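Putative cytoplasmic protein (Salmonella enterica subsp. enterica serovar Typhimurium, PDB 4J32) probably cleaves bacterial peptidoglycan as a type VI secretion amidase effector (Tae4) of papain-like fold, and is bound here by its immunity protein Tai4. Local coordinates at residues L24-V29 with V140-G145; F70-A73 with A79-S82; A34-I39 with K46-G51. All blocks are in the same frame, centred on the assembly; numbering follows the deposited sequence. Where two conformers were deposited one is given.

Interaction 1 joins distant parts of the chain, helix 19-28 and strand 138-143, and interactions 2 and 3 both lie inside the long loop it closes. Interaction 3 comes first within that loop, packing helix 33-40 on helix 42-49; interaction 2 follows, where the segment after helix 57-67 meets strand 80-82. The three centres lie 17 to 19 Å apart. Interaction 1 touches interaction 3 where Val29 meets Val36 and Ile39, and interaction 3 touches interaction 2 where Asn47 packs on Val81. Interaction 1 thus ties the helical part to the four-stranded sheet of the papain-like fold, while segments 46-51 and 79-82 also reach the immunity protein through Asn47 and Val81.

Interaction 1 (L24-V29 with V140-G145); sequences LAFRKV and VTLWNG
Thr141 OG1 lies 3.6 Å from Phe26 CZ, and two weak hydrogen bonds hold the same oxygen, one with Ser149 OG and one with Asp150 OD1. The hydroxyl is swung opposite its own main-chain nitrogen (chi1 -167°), which turns it to the far end of the phenyl ring, and Phe26 CE1 follows at 3.8 Å. The approach to the ring is oblique, and the two side chains cross at about a right angle. Leu142 takes the near end of Phe26. Its CD1 methyl meets Phe26 CB at 3.7 Å and its CG comes within 4.1 Å of ring atom CD1, the two side chains running past each other in opposite directions. No hydrogen bond crosses between 24-29 and 140-145; the join is buried and mainly hydrophobic. Phe26 also packs on Arg60 of helix 57-67 and on Ser149 and Asp150. Leu142 reaches Ala22 and Trp23 one turn back along helix 19-28. Strand 138-143, outermost in the four-stranded antiparallel sheet of this chain, pairs with strand 124-131; helix 19-28 touches this edge strand of the papain-like fold through Phe26, and helix 57-67 through Ala25 and Phe26.

Interaction 2 (F70-A73 with A79-S82); sequences FPIA and AKVS
With CG tucked between its main-chain N and C (chi1 65°) and the chain folded again at chi3 84° and chi4 69°, Lys80 curls toward segment 70-73 instead of stretching out. Ile72 meets it with the CG2 methyl, which stands opposite the main-chain nitrogen. Ile72 CG2 lies 4.1 Å from Lys80 CE, a light touch in which the two side chains slide past each other in opposite directions. A tighter approach is made by the main chain of the next residue: Ala73 O is 3.6 Å from Lys80 CE and 3.9 Å from Lys80 CD. Both are carbon contacts. Next to an ammonium group the hydrogens on CE are probably somewhat polarised, which would make the carbonyl a fitting neighbour. Lys80 NZ itself is 4.2 Å from Ala73 O, too far for a hydrogen bond, and gives its hydrogens to the carbonyl oxygens of Arg74, Ser76 and Tyr78. The loop between the two segments is therefore wrapped round the ammonium group, its carbonyls turned inward on a charge carried by the strand that follows. That strand, 80-82, runs antiparallel to 88-90 in a two-stranded sheet, with Val81 bonded through its backbone to Tyr89. The Lys80 side chain also packs on Phe88. The backbones themselves stay well apart, CA of Ile72 being 9.1 Å from CA of Lys80, so the bent lysine spans the gap. Ile72 is buried against Ser62 and Leu65 of helix 57-67 and against Ile90, and its main-chain nitrogen is hydrogen-bonded to Asn66 OD1. Beside Lys80, Val81 packs on Asn47 of helix 42-49 and on Val51 of the immunity protein chain.

Interaction 3 (A34-I39 with K46-G51); sequences ADVGSI and KNITGG
Ile48 runs out from helix 42-49 onto the backbone of helix 33-40, starting with its CB atom 4.2 Å from Gly37 CA. At the branch the CG2 methyl lies 3.8 Å from Ala34 CA and 4.1 Å from Gly37 CA, so it fits between residues one turn apart. The other branch stands opposite the main-chain carbonyl carbon (chi1 -72°) and is nearly extended beyond it (chi2 167°). This carries the tip, Ile48 CD1, to 3.5 Å from Gly37 CA and 3.6 Å from Gly37 N, with the Val36 CG1 methyl farther off at 4.5 Å from that tip. Since Gly37 has no side chain, Ile48 can rest directly on the helix backbone, and the two CA atoms of Gly37 and Ile48 come as close as 5.6 Å. Three residues on, Gly51, with positive phi, forms a Schellman motif. Ile48 packs also on Phe53, beyond that turn, while its neighbour Asn47 bonds through OD1 to His55 NE2 of the immunity protein chain. Helices 33-40 and 42-49, consecutive in the chain, pack on each other through Gly37 and Ile48, with Val36 and Ile39 of the first packed on Lys28 and Val29, where helix 19-28 gives way to the loop.

Interaction 1 (L24-V29 with V140-G145)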
loop_
_atom_site.group_PDB
_atom_site.type_symbol
_atom_site.label_atom_id
_atom_site.label_comp_id
_atom_site.label_asym_id
_atom_site.label_seq_id
_atom_site.Cartn_x
_atom_site.Cartn_y
_atom_site.Cartn_z
ATOM N N LEU A 24 5.812 -36.021 18.245
ATOM C CA LEU A 24 4.819 -35.636 19.237
ATOM C C LEU A 24 4.860 -34.126 19.505
ATOM O O LEU A 24 3.820 -33.456 19.576
ATOM C CB LEU A 24 5.087 -36.416 20.545
ATOM C CG LEU A 24 4.246 -36.207 21.792
ATOM C CD1 LEU A 24 4.509 -37.404 22.727
ATOM C CD2 LEU A 24 4.528 -34.878 22.514
ATOM N N ALA A 25 6.047 -33.594 19.723
ATOM C CA ALA A 25 6.160 -32.168 20.078
ATOM C C ALA A 25 5.679 -31.282 18.904
ATOM O O ALA A 25 4.954 -30.310 19.093
ATOM C CB ALA A 25 7.611 -31.825 20.435
ATOM N N PHE A 26 6.063 -31.661 17.691
ATOM C CA PHE A 26 5.643 -30.899 16.493
ATOM C C PHE A 26 4.120 -30.762 16.416
ATOM O O PHE A 26 3.602 -29.675 16.121
ATOM C CB PHE A 26 6.188 -31.531 15.211
ATOM C CG PHE A 26 6.055 -30.616 13.987
ATOM C CD1 PHE A 26 7.130 -29.844 13.559
ATOM C CD2 PHE A 26 4.821 -30.499 13.330
ATOM C CE1 PHE A 26 7.008 -28.987 12.440
ATOM C CE2 PHE A 26 4.678 -29.632 12.210
ATOM C CZ PHE A 26 5.769 -28.881 11.791
ATOM N N ARG A 27 3.403 -31.856 16.673
ATOM C CA ARG A 27 1.954 -31.839 16.654
ATOM C C ARG A 27 1.353 -30.767 17.565
ATOM O O ARG A 27 0.347 -30.147 17.204
ATOM C CB ARG A 27 1.403 -33.226 17.015
ATOM C CG ARG A 27 -0.109 -33.349 16.890
ATOM C CD ARG A 27 -0.591 -34.733 17.291
ATOM N NE ARG A 27 -0.135 -35.765 16.373
ATOM C CZ ARG A 27 0.689 -36.757 16.703
ATOM N NH1 ARG A 27 1.140 -36.871 17.954
ATOM N NH2 ARG A 27 1.012 -37.661 15.797
ATOM N N LYS A 28 1.975 -30.524 18.723
ATOM C CA LYS A 28 1.443 -29.545 19.688
ATOM C C LYS A 28 1.378 -28.142 19.088
ATOM O O LYS A 28 0.589 -27.310 19.533
ATOM C CB LYS A 28 2.276 -29.488 20.971
ATOM C CG LYS A 28 2.553 -30.850 21.663
ATOM C CD LYS A 28 1.346 -31.767 21.798
ATOM C CE LYS A 28 0.360 -31.313 22.853
ATOM N NZ LYS A 28 -0.696 -32.379 23.061
ATOM N N VAL A 29 2.231 -27.894 18.102
ATOM C CA VAL A 29 2.284 -26.578 17.449
ATOM C C VAL A 29 1.934 -26.610 15.962
ATOM O O VAL A 29 2.204 -25.641 15.248
ATOM C CB VAL A 29 3.663 -25.867 17.698
ATOM C CG1 VAL A 29 3.816 -25.499 19.176
ATOM C CG2 VAL A 29 4.853 -26.743 17.217
ATOM N N VAL A 140 11.728 -26.098 6.520
ATOM C CA VAL A 140 12.310 -27.066 7.464
ATOM C C VAL A 140 11.148 -27.695 8.210
ATOM O O VAL A 140 10.289 -26.974 8.742
ATOM C CB VAL A 140 13.182 -26.411 8.576
ATOM C CG1 VAL A 140 14.056 -27.483 9.283
ATOM C CG2 VAL A 140 14.017 -25.266 8.063
ATOM N N THR A 141 11.110 -29.026 8.249
ATOM C CA THR A 141 10.013 -29.725 8.938
ATOM C C THR A 141 10.453 -31.146 9.348
ATOM O O THR A 141 11.624 -31.492 9.201
ATOM C CB THR A 141 8.700 -29.734 8.088
ATOM O OG1 THR A 141 7.584 -30.148 8.898
ATOM C CG2 THR A 141 8.830 -30.605 6.875
ATOM N N LEU A 142 9.523 -31.938 9.881
ATOM C CA LEU A 142 9.808 -33.341 10.159
ATOM C C LEU A 142 9.214 -34.206 9.067
ATOM O O LEU A 142 8.260 -33.811 8.386
ATOM C CB LEU A 142 9.238 -33.769 11.525
ATOM C CG LEU A 142 9.731 -32.952 12.726
ATOM C CD1 LEU A 142 9.094 -33.535 13.955
ATOM C CD2 LEU A 142 11.244 -33.011 12.846
ATOM N N TRP A 143 9.805 -35.381 8.905
ATOM C CA TRP A 143 9.455 -36.320 7.856
ATOM C C TRP A 143 9.457 -37.704 8.482
ATOM O O TRP A 143 10.442 -38.096 9.136
ATOM C CB TRP A 143 10.497 -36.195 6.716
ATOM C CG TRP A 143 10.461 -37.281 5.687
ATOM C CD1 TRP A 143 11.296 -38.369 5.611
ATOM C CD2 TRP A 143 9.554 -37.396 4.584
ATOM N NE1 TRP A 143 10.964 -39.145 4.513
ATOM C CE2 TRP A 143 9.903 -38.566 3.870
ATOM C CE3 TRP A 143 8.495 -36.605 4.113
ATOM C CZ2 TRP A 143 9.215 -38.978 2.721
ATOM C CZ3 TRP A 143 7.813 -37.016 2.973
ATOM C CH2 TRP A 143 8.184 -38.188 2.289
ATOM N N ASN A 144 8.370 -38.455 8.302
ATOM C CA ASN A 144 8.288 -39.769 8.953
ATOM C C ASN A 144 8.540 -40.959 8.022
ATOM O O ASN A 144 8.195 -42.103 8.363
ATOM C CB ASN A 144 6.942 -39.926 9.682
ATOM C CG ASN A 144 5.787 -40.138 8.719
ATOM O OD1 ASN A 144 5.960 -40.055 7.497
ATOM N ND2 ASN A 144 4.602 -40.411 9.262
ATOM N N GLY A 145 9.135 -40.697 6.857
ATOM C CA GLY A 145 9.338 -41.728 5.834
ATOM C C GLY A 145 8.278 -41.747 4.740
ATOM O O GLY A 145 8.469 -42.364 3.693
#

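Interaction 2 (F70-A73 with A79-S82)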
loop_
_atom_site.group_PDB
_atom_site.type_symbol
_atom_site.label_atom_id
_atom_site.label_comp_id
_atom_site.label_asym_id
_atom_site.label_seq_id
_atom_site.Cartn_x
_atom_site.Cartn_y
_atom_site.Cartn_z
ATOM N N PHE A 70 16.919 -30.707 23.528
ATOM C CA PHE A 70 17.998 -30.103 22.711
ATOM C C PHE A 70 17.738 -28.612 22.484
ATOM O O PHE A 70 17.655 -28.164 21.336
ATOM C CB PHE A 70 18.185 -30.881 21.392
ATOM C CG PHE A 70 18.591 -32.295 21.617
ATOM C CD1 PHE A 70 19.935 -32.645 21.620
ATOM C CD2 PHE A 70 17.637 -33.272 21.920
ATOM C CE1 PHE A 70 20.324 -33.960 21.882
ATOM C CE2 PHE A 70 18.023 -34.589 22.195
ATOM C CZ PHE A 70 19.353 -34.930 22.184
ATOM N N PRO A 71 17.630 -27.843 23.586
ATOM C CA PRO A 71 17.181 -26.455 23.490
ATOM C C PRO A 71 18.185 -25.590 22.738
ATOM O O PRO A 71 19.405 -25.833 22.776
ATOM C CB PRO A 71 17.070 -26.011 24.951
ATOM C CG PRO A 71 18.067 -26.886 25.670
ATOM C CD PRO A 71 17.979 -28.209 24.972
ATOM N N ILE A 72 17.645 -24.605 22.038
ATOM C CA ILE A 72 18.440 -23.572 21.373
ATOM C C ILE A 72 19.104 -22.694 22.429
ATOM O O ILE A 72 18.425 -22.103 23.285
ATOM C CB ILE A 72 17.538 -22.740 20.424
ATOM C CG1 ILE A 72 17.032 -23.645 19.276
ATOM C CG2 ILE A 72 18.280 -21.510 19.862
ATOM C CD1 ILE A 72 15.862 -23.044 18.486
ATOM N N ALA A 73 20.429 -22.614 22.379
ATOM C CA ALA A 73 21.185 -21.872 23.391
ATOM C C ALA A 73 20.884 -20.382 23.265
ATOM O O ALA A 73 20.691 -19.882 22.150
ATOM C CB ALA A 73 22.680 -22.129 23.241
ATOM N N ALA A 79 18.880 -14.839 15.278
ATOM C CA ALA A 79 17.817 -14.047 15.874
ATOM C C ALA A 79 16.775 -14.971 16.522
ATOM O O ALA A 79 16.347 -15.958 15.924
ATOM C CB ALA A 79 17.173 -13.130 14.816
ATOM N N LYS A 80 16.384 -14.674 17.761
ATOM C CA LYS A 80 15.431 -15.530 18.466
ATOM C C LYS A 80 14.701 -14.705 19.517
ATOM O O LYS A 80 15.184 -13.649 19.924
ATOM C CB LYS A 80 16.160 -16.697 19.151
ATOM C CG LYS A 80 17.110 -16.254 20.273
ATOM C CD LYS A 80 18.065 -17.385 20.727
ATOM C CE LYS A 80 19.306 -17.496 19.853
ATOM N NZ LYS A 80 20.221 -16.323 20.042
ATOM N N VAL A 81 13.526 -15.186 19.905
ATOM C CA VAL A 81 12.766 -14.556 20.985
ATOM C C VAL A 81 12.345 -15.624 21.978
ATOM O O VAL A 81 12.168 -16.794 21.618
ATOM C CB VAL A 81 11.522 -13.776 20.482
ATOM C CG1 VAL A 81 11.917 -12.644 19.532
ATOM C CG2 VAL A 81 10.552 -14.694 19.770
ATOM N N SER A 82 12.124 -15.212 23.222
ATOM C CA SER A 82 11.762 -16.172 24.251
ATOM C C SER A 82 10.260 -16.508 24.242
ATOM O O SER A 82 9.426 -15.683 23.818
ATOM C CB SER A 82 12.219 -15.688 25.619
ATOM O OG SER A 82 11.696 -14.407 25.915
#

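Interaction 3 (A34-I39 with K46-G51)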
loop_
_atom_site.group_PDB
_atom_site.type_symbol
_atom_site.label_atom_id
_atom_site.label_comp_id
_atom_site.label_asym_id
_atom_site.label_seq_id
_atom_site.Cartn_x
_atom_site.Cartn_y
_atom_site.Cartn_z
ATOM N N ALA A 34 -1.325 -17.860 14.635
ATOM C CA ALA A 34 -2.022 -17.249 15.778
ATOM C C ALA A 34 -2.091 -18.230 16.952
ATOM O O ALA A 34 -1.778 -17.870 18.090
ATOM C CB ALA A 34 -3.435 -16.746 15.412
ATOM N N ASP A 35 -2.472 -19.474 16.666
ATOM C CA ASP A 35 -2.596 -20.485 17.713
ATOM C C ASP A 35 -1.230 -20.845 18.324
ATOM O O ASP A 35 -1.121 -21.034 19.539
ATOM C CB ASP A 35 -3.338 -21.728 17.200
ATOM C CG ASP A 35 -4.851 -21.513 17.074
ATOM O OD1 ASP A 35 -5.401 -20.508 17.583
ATOM O OD2 ASP A 35 -5.512 -22.368 16.462
ATOM N N VAL A 36 -0.200 -20.936 17.485
ATOM C CA VAL A 36 1.180 -21.166 17.927
ATOM C C VAL A 36 1.606 -20.096 18.935
ATOM O O VAL A 36 2.216 -20.409 19.966
ATOM C CB VAL A 36 2.151 -21.197 16.723
ATOM C CG1 VAL A 36 3.622 -21.279 17.183
ATOM C CG2 VAL A 36 1.819 -22.391 15.823
ATOM N N GLY A 37 1.255 -18.846 18.642
ATOM C CA GLY A 37 1.533 -17.728 19.549
ATOM C C GLY A 37 0.861 -17.919 20.898
ATOM O O GLY A 37 1.477 -17.677 21.928
ATOM N N SER A 38 -0.396 -18.372 20.895
ATOM C CA SER A 38 -1.138 -18.601 22.132
ATOM C C SER A 38 -0.510 -19.717 22.953
ATOM O O SER A 38 -0.438 -19.638 24.184
ATOM C CB SER A 38 -2.593 -18.968 21.849
ATOM O OG SER A 38 -3.286 -17.879 21.281
ATOM N N ILE A 39 -0.081 -20.759 22.254
ATOM C CA ILE A 39 0.489 -21.949 22.857
ATOM C C ILE A 39 1.830 -21.643 23.524
ATOM O O ILE A 39 2.075 -22.076 24.669
ATOM C CB ILE A 39 0.623 -23.079 21.793
ATOM C CG1 ILE A 39 -0.778 -23.590 21.396
ATOM C CG2 ILE A 39 1.530 -24.247 22.283
ATOM C CD1 ILE A 39 -0.760 -24.382 20.074
ATOM N N LYS A 46 3.684 -12.355 21.848
ATOM C CA LYS A 46 3.609 -10.912 21.629
ATOM C C LYS A 46 3.900 -10.516 20.182
ATOM O O LYS A 46 3.193 -9.682 19.605
ATOM C CB LYS A 46 4.557 -10.195 22.590
ATOM C CG LYS A 46 4.032 -10.252 24.026
ATOM C CD LYS A 46 4.809 -9.353 24.957
ATOM C CE LYS A 46 4.234 -9.446 26.362
ATOM N NZ LYS A 46 5.180 -8.872 27.361
ATOM N N ASN A 47 4.933 -11.126 19.596
ATOM C CA ASN A 47 5.278 -10.844 18.208
ATOM C C ASN A 47 4.273 -11.372 17.212
ATOM O O ASN A 47 4.029 -10.737 16.181
ATOM C CB ASN A 47 6.683 -11.327 17.865
ATOM C CG ASN A 47 7.745 -10.367 18.362
ATOM O OD1 ASN A 47 7.965 -9.304 17.770
ATOM N ND2 ASN A 47 8.390 -10.720 19.470
ATOM N N ILE A 48 3.688 -12.524 17.520
ATOM C CA ILE A 48 2.596 -13.064 16.703
ATOM C C ILE A 48 1.312 -12.226 16.794
ATOM O O ILE A 48 0.689 -11.914 15.768
ATOM C CB ILE A 48 2.396 -14.563 16.990
ATOM C CG1 ILE A 48 3.564 -15.352 16.372
ATOM C CG2 ILE A 48 1.033 -15.065 16.482
ATOM C CD1 ILE A 48 3.610 -16.795 16.872
ATOM N N THR A 49 0.948 -11.816 18.003
ATOM C CA THR A 49 -0.201 -10.930 18.196
ATOM C C THR A 49 -0.025 -9.613 17.449
ATOM O O THR A 49 -0.987 -9.089 16.864
ATOM C CB THR A 49 -0.465 -10.699 19.701
ATOM O OG1 THR A 49 -0.797 -11.958 20.296
ATOM C CG2 THR A 49 -1.595 -9.677 19.948
ATOM N N GLY A 50 1.201 -9.085 17.463
ATOM C CA GLY A 50 1.524 -7.844 16.763
ATOM C C GLY A 50 1.596 -8.007 15.245
ATOM O O GLY A 50 1.670 -7.028 14.507
ATOM N N GLY A 51 1.562 -9.252 14.778
ATOM C CA GLY A 51 1.648 -9.561 13.358
ATOM C C GLY A 51 3.046 -9.625 12.772
ATOM O O GLY A 51 3.204 -9.837 11.556
#